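Local coordinates for BPH (Thiobacillus denitrificans, PDB 5OVS), which probably hydrolyses peptide bonds as a proteasome-like peptidase, assembled from fourteen copies into a double ring that encloses an inner cavity, at residues K[39-44]-K[69-74]; K[134-137]-K[143-146]. One frame throughout, in Å; residues are numbered along the deposited sequence.

Contacts 1 and 2 lie on opposite sides of the chain's centre, their own centres 21 Å apart and their nearest atoms about 11 Å apart. Each involves the edge of a different sheet of the proteasome-type sandwich. Contact 1 sets the hairpin of strands 38-41 and 44-48 against the loop between helices 54-64 and 74-91; contact 2 lays strand 134-137 under helix 141-151. Contact 2 is nearer the beginning of the chain, where Ala-144 touches Thr-2. Since proteasome-type hydrolases use the first residue of the mature chain as nucleophile, the catalytic site is probably close to that side.

Contact 1 (K[39-44]-K[69-74]); sequences IRVGDS and PQLDSV
Ser-44 and Leu-71 mark the nearest approach of the two backbones, their CA atoms 7.0 Å apart, where the type II' turn from Val-41 to Ser-44 faces the loop leading into helix 74-91. Paired backbone bonds between Val-41 and Ser-44 close this hairpin, and Gly-42 takes the positive phi the turn needs. Val-41 and Leu-71 share most of the touching about equally. With CG1 opposite its own nitrogen (chi1 -179°), that valine methyl lies 3.7 Å from Pro-69 CD, and the two side chains cross at about a right angle. The same CG1 meets Leu-71 CD1 at 4.1 Å. Nearer the leucine backbone, Leu-71 CB rests 3.9 Å from Ser-44 OG. Phe-62 of helix 54-64 adds its side chain to Val-41 and Pro-69, while Ile-113 of strand 111-115 touches Ser-44 and Leu-71. No hydrogen bond crosses directly, so the direct attachment is van der Waals and largely apolar, with polar links running through third residues. Asn-115 ND2 makes weak hydrogen bonds to Ser-44 OG and Leu-71 O. Arg-117 forms salt bridges with both Asp-43 and Asp-72, which probably offsets the repulsion between two carboxylates that do not touch.

Contact 2 (K[134-137]-K[143-146]); sequences FYAY and YALG
Leu-145 points its CD2 methyl into the angle between Phe-134, Tyr-135 and Ala-136, so one branch of one helix residue meets three successive residues of the strand. Its tightest approach is to the tyrosine, with CD2 3.6 Å from Tyr-135 CD1; the other branch, CD1, follows at 4.1 Å from Tyr-135 CE1. Tyr-135 starts out from the strand on the face turned from the helix, yet a chi1 of -152° brings CD1 and CE1 of its ring back within range of the leucine methyls. Phe-134 comes from the helix-facing side of the strand. A chi1 of 60° tucks its ring back over its own main chain, CG flanked by N and C, and CE1 reaches Leu-145 CD2 at 4.1 Å and Leu-145 O at 3.9 Å. Both rings thus lie oblique to the leucine, and no stack or hydrogen bond is made across the contact.

Ala-136 provides the close backbone approach: its CA is 6.4 Å from that of Leu-145. Beside it, Ala-136 CB meets Ala-144 CB at 3.8 Å, small side chains consistent with strand and helix lying so near, and both also touch Thr-4 of the adjoining strand 3-8. Neighbouring subunits close round the contact. Phe-134 stacks edge-to-face with Tyr-31 of a neighbouring subunit, whose Glu-27 shares a weak hydrogen bond with Tyr-135 OH; Leu-145 packs on Tyr-143 of another subunit.

Within the chain, strand 134-137 is the outermost strand beside 3-8, and helix 141-151 follows it after a short connection to cover the same sheet. Such a helix laid on one face of an antiparallel sheet is part of the alpha-beta-beta-alpha sandwich typical of proteasome-type, N-terminal nucleophile hydrolases.

Contact 1 (K[39-44]-K[69-74])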
loop_
_atom_site.group_PDB
_atom_site.type_symbol
_atom_site.label_atom_id
_atom_site.label_comp_id
_atom_site.label_asym_id
_atom_site.label_seq_id
_atom_site.Cartn_x
_atom_site.Cartn_y
_atom_site.Cartn_z
ATOM N N ILE K 39 -33.659 -16.895 21.917
ATOM C CA ILE K 39 -34.808 -16.102 22.383
ATOM C C ILE K 39 -36.112 -16.621 21.809
ATOM O O ILE K 39 -36.140 -17.217 20.737
ATOM C CB ILE K 39 -34.677 -14.588 22.036
ATOM C CG1 ILE K 39 -34.572 -14.369 20.520
ATOM C CG2 ILE K 39 -33.491 -13.981 22.760
ATOM C CD1 ILE K 39 -34.433 -12.922 20.095
ATOM N N ARG K 40 -37.201 -16.379 22.523
ATOM C CA ARG K 40 -38.513 -16.755 22.031
ATOM C C ARG K 40 -39.014 -15.588 21.243
ATOM O O ARG K 40 -38.826 -14.463 21.653
ATOM C CB ARG K 40 -39.481 -17.047 23.171
ATOM C CG ARG K 40 -38.953 -17.999 24.238
ATOM C CD ARG K 40 -40.073 -18.637 25.067
ATOM N NE ARG K 40 -41.330 -17.893 24.945
ATOM C CZ ARG K 40 -42.464 -18.352 24.406
ATOM N NH1 ARG K 40 -42.568 -19.601 23.946
ATOM N NH2 ARG K 40 -43.525 -17.554 24.347
ATOM N N VAL K 41 -39.610 -15.850 20.093
ATOM C CA VAL K 41 -40.334 -14.827 19.349
ATOM C C VAL K 41 -41.653 -15.445 18.873
ATOM O O VAL K 41 -41.676 -16.228 17.918
ATOM C CB VAL K 41 -39.519 -14.298 18.155
ATOM C CG1 VAL K 41 -40.291 -13.213 17.427
ATOM C CG2 VAL K 41 -38.177 -13.763 18.623
ATOM N N GLY K 42 -42.747 -15.087 19.546
ATOM C CA GLY K 42 -44.020 -15.765 19.354
ATOM C C GLY K 42 -43.856 -17.207 19.810
ATOM O O GLY K 42 -43.375 -17.468 20.920
ATOM N N ASP K 43 -44.222 -18.148 18.946
ATOM C CA ASP K 43 -43.948 -19.547 19.223
ATOM C C ASP K 43 -42.741 -20.059 18.429
ATOM O O ASP K 43 -42.616 -21.261 18.199
ATOM C CB ASP K 43 -45.184 -20.404 18.969
ATOM C CG ASP K 43 -45.522 -20.526 17.502
ATOM O OD1 ASP K 43 -45.077 -19.669 16.702
ATOM O OD2 ASP K 43 -46.239 -21.496 17.151
ATOM N N SER K 44 -41.860 -19.152 18.015
ATOM C CA SER K 44 -40.558 -19.538 17.477
ATOM C C SER K 44 -39.459 -19.334 18.513
ATOM O O SER K 44 -39.566 -18.475 19.384
ATOM C CB SER K 44 -40.218 -18.727 16.222
ATOM O OG SER K 44 -41.081 -19.050 15.150
ATOM N N PRO K 69 -43.728 -11.315 14.671
ATOM C CA PRO K 69 -43.667 -11.748 13.280
ATOM C C PRO K 69 -43.970 -13.244 13.117
ATOM O O PRO K 69 -43.561 -14.060 13.938
ATOM C CB PRO K 69 -42.215 -11.467 12.900
ATOM C CG PRO K 69 -41.469 -11.647 14.172
ATOM C CD PRO K 69 -42.383 -11.110 15.238
ATOM N N GLN K 70 -44.695 -13.595 12.068
ATOM C CA GLN K 70 -44.903 -14.991 11.742
ATOM C C GLN K 70 -43.653 -15.421 11.015
ATOM O O GLN K 70 -43.322 -14.857 9.973
ATOM C CB GLN K 70 -46.117 -15.166 10.844
ATOM C CG GLN K 70 -47.425 -14.884 11.555
ATOM C CD GLN K 70 -48.647 -15.095 10.670
ATOM O OE1 GLN K 70 -49.786 -14.929 11.111
ATOM N NE2 GLN K 70 -48.414 -15.468 9.418
ATOM N N LEU K 71 -42.951 -16.395 11.585
ATOM C CA LEU K 71 -41.647 -16.848 11.073
ATOM C C LEU K 71 -41.765 -18.319 10.689
ATOM O O LEU K 71 -40.988 -19.140 11.150
ATOM C CB LEU K 71 -40.572 -16.676 12.158
ATOM C CG LEU K 71 -40.334 -15.267 12.697
ATOM C CD1 LEU K 71 -39.472 -15.274 13.952
ATOM C CD2 LEU K 71 -39.723 -14.382 11.629
ATOM N N ASP K 72 -42.762 -18.654 9.869
ATOM C CA ASP K 72 -43.074 -20.053 9.565
ATOM C C ASP K 72 -43.118 -20.381 8.079
ATOM O O ASP K 72 -43.627 -21.430 7.687
ATOM C CB ASP K 72 -44.380 -20.471 10.245
ATOM C CG ASP K 72 -45.556 -19.541 9.932
ATOM O OD1 ASP K 72 -45.514 -18.722 8.988
ATOM O OD2 ASP K 72 -46.547 -19.647 10.666
ATOM N N SER K 73 -42.575 -19.492 7.253
ATOM C CA SER K 73 -42.236 -19.834 5.871
ATOM C C SER K 73 -40.984 -19.074 5.433
ATOM O O SER K 73 -40.630 -18.054 6.028
ATOM C CB SER K 73 -43.381 -19.473 4.948
ATOM O OG SER K 73 -43.317 -18.098 4.623
ATOM N N VAL K 74 -40.329 -19.570 4.386
ATOM C CA VAL K 74 -39.141 -18.932 3.822
ATOM C C VAL K 74 -39.435 -17.484 3.389
ATOM O O VAL K 74 -38.703 -16.557 3.762
ATOM C CB VAL K 74 -38.586 -19.766 2.638
ATOM C CG1 VAL K 74 -37.590 -18.978 1.799
ATOM C CG2 VAL K 74 -37.931 -21.035 3.151
#

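Contact 2 (K[134-137]-K[143-146])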
loop_
_atom_site.group_PDB
_atom_site.type_symbol
_atom_site.label_atom_id
_atom_site.label_comp_id
_atom_site.label_asym_id
_atom_site.label_seq_id
_atom_site.Cartn_x
_atom_site.Cartn_y
_atom_site.Cartn_z
ATOM N N PHE K 134 -31.312 -31.448 9.722
ATOM C CA PHE K 134 -30.619 -30.650 10.714
ATOM C C PHE K 134 -29.756 -29.579 10.063
ATOM O O PHE K 134 -29.551 -29.597 8.854
ATOM C CB PHE K 134 -29.777 -31.538 11.625
ATOM C CG PHE K 134 -28.718 -32.353 10.920
ATOM C CD1 PHE K 134 -27.458 -31.824 10.679
ATOM C CD2 PHE K 134 -28.955 -33.670 10.573
ATOM C CE1 PHE K 134 -26.461 -32.582 10.066
ATOM C CE2 PHE K 134 -27.974 -34.438 9.963
ATOM C CZ PHE K 134 -26.723 -33.895 9.710
ATOM N N TYR K 135 -29.298 -28.619 10.862
ATOM C CA TYR K 135 -28.222 -27.724 10.441
ATOM C C TYR K 135 -27.632 -27.021 11.651
ATOM O O TYR K 135 -28.128 -27.179 12.769
ATOM C CB TYR K 135 -28.674 -26.712 9.358
ATOM C CG TYR K 135 -27.540 -26.275 8.444
ATOM C CD1 TYR K 135 -26.773 -27.214 7.753
ATOM C CD2 TYR K 135 -27.224 -24.928 8.278
ATOM C CE1 TYR K 135 -25.719 -26.825 6.944
ATOM C CE2 TYR K 135 -26.175 -24.527 7.467
ATOM C CZ TYR K 135 -25.430 -25.478 6.803
ATOM O OH TYR K 135 -24.407 -25.085 5.985
ATOM N N ALA K 136 -26.543 -26.285 11.427
ATOM C CA ALA K 136 -25.818 -25.578 12.492
ATOM C C ALA K 136 -25.169 -24.315 11.944
ATOM O O ALA K 136 -24.783 -24.283 10.786
ATOM C CB ALA K 136 -24.750 -26.483 13.086
ATOM N N TYR K 137 -25.061 -23.286 12.782
ATOM C CA TYR K 137 -24.362 -22.035 12.444
ATOM C C TYR K 137 -23.455 -21.670 13.595
ATOM O O TYR K 137 -23.515 -22.275 14.678
ATOM C CB TYR K 137 -25.340 -20.877 12.218
ATOM C CG TYR K 137 -25.980 -20.776 10.842
ATOM C CD1 TYR K 137 -25.225 -20.914 9.677
ATOM C CD2 TYR K 137 -27.358 -20.496 10.715
ATOM C CE1 TYR K 137 -25.815 -20.806 8.426
ATOM C CE2 TYR K 137 -27.961 -20.397 9.470
ATOM C CZ TYR K 137 -27.191 -20.553 8.333
ATOM O OH TYR K 137 -27.793 -20.447 7.100
ATOM N N TYR K 143 -17.950 -28.844 13.153
ATOM C CA TYR K 143 -17.940 -29.852 14.218
ATOM C C TYR K 143 -19.349 -30.358 14.550
ATOM O O TYR K 143 -19.547 -31.565 14.706
ATOM C CB TYR K 143 -17.310 -29.281 15.505
ATOM C CG TYR K 143 -15.964 -28.617 15.347
ATOM C CD1 TYR K 143 -14.781 -29.358 15.451
ATOM C CD2 TYR K 143 -15.861 -27.247 15.113
ATOM C CE1 TYR K 143 -13.536 -28.757 15.318
ATOM C CE2 TYR K 143 -14.621 -26.643 14.972
ATOM C CZ TYR K 143 -13.466 -27.410 15.078
ATOM O OH TYR K 143 -12.243 -26.828 14.938
ATOM N N ALA K 144 -20.317 -29.450 14.685
ATOM C CA ALA K 144 -21.694 -29.848 14.990
ATOM C C ALA K 144 -22.345 -30.670 13.868
ATOM O O ALA K 144 -23.085 -31.635 14.145
ATOM C CB ALA K 144 -22.555 -28.632 15.312
ATOM N N LEU K 145 -22.084 -30.267 12.622
ATOM C CA LEU K 145 -22.591 -30.957 11.448
ATOM C C LEU K 145 -22.071 -32.360 11.383
ATOM O O LEU K 145 -22.843 -33.277 11.192
ATOM C CB LEU K 145 -22.184 -30.242 10.158
ATOM C CG LEU K 145 -22.846 -28.903 9.884
ATOM C CD1 LEU K 145 -22.256 -28.294 8.619
ATOM C CD2 LEU K 145 -24.380 -29.022 9.793
ATOM N N GLY K 146 -20.752 -32.523 11.504
ATOM C CA GLY K 146 -20.142 -33.843 11.518
ATOM C C GLY K 146 -20.704 -34.729 12.608
ATOM O O GLY K 146 -21.017 -35.903 12.381
#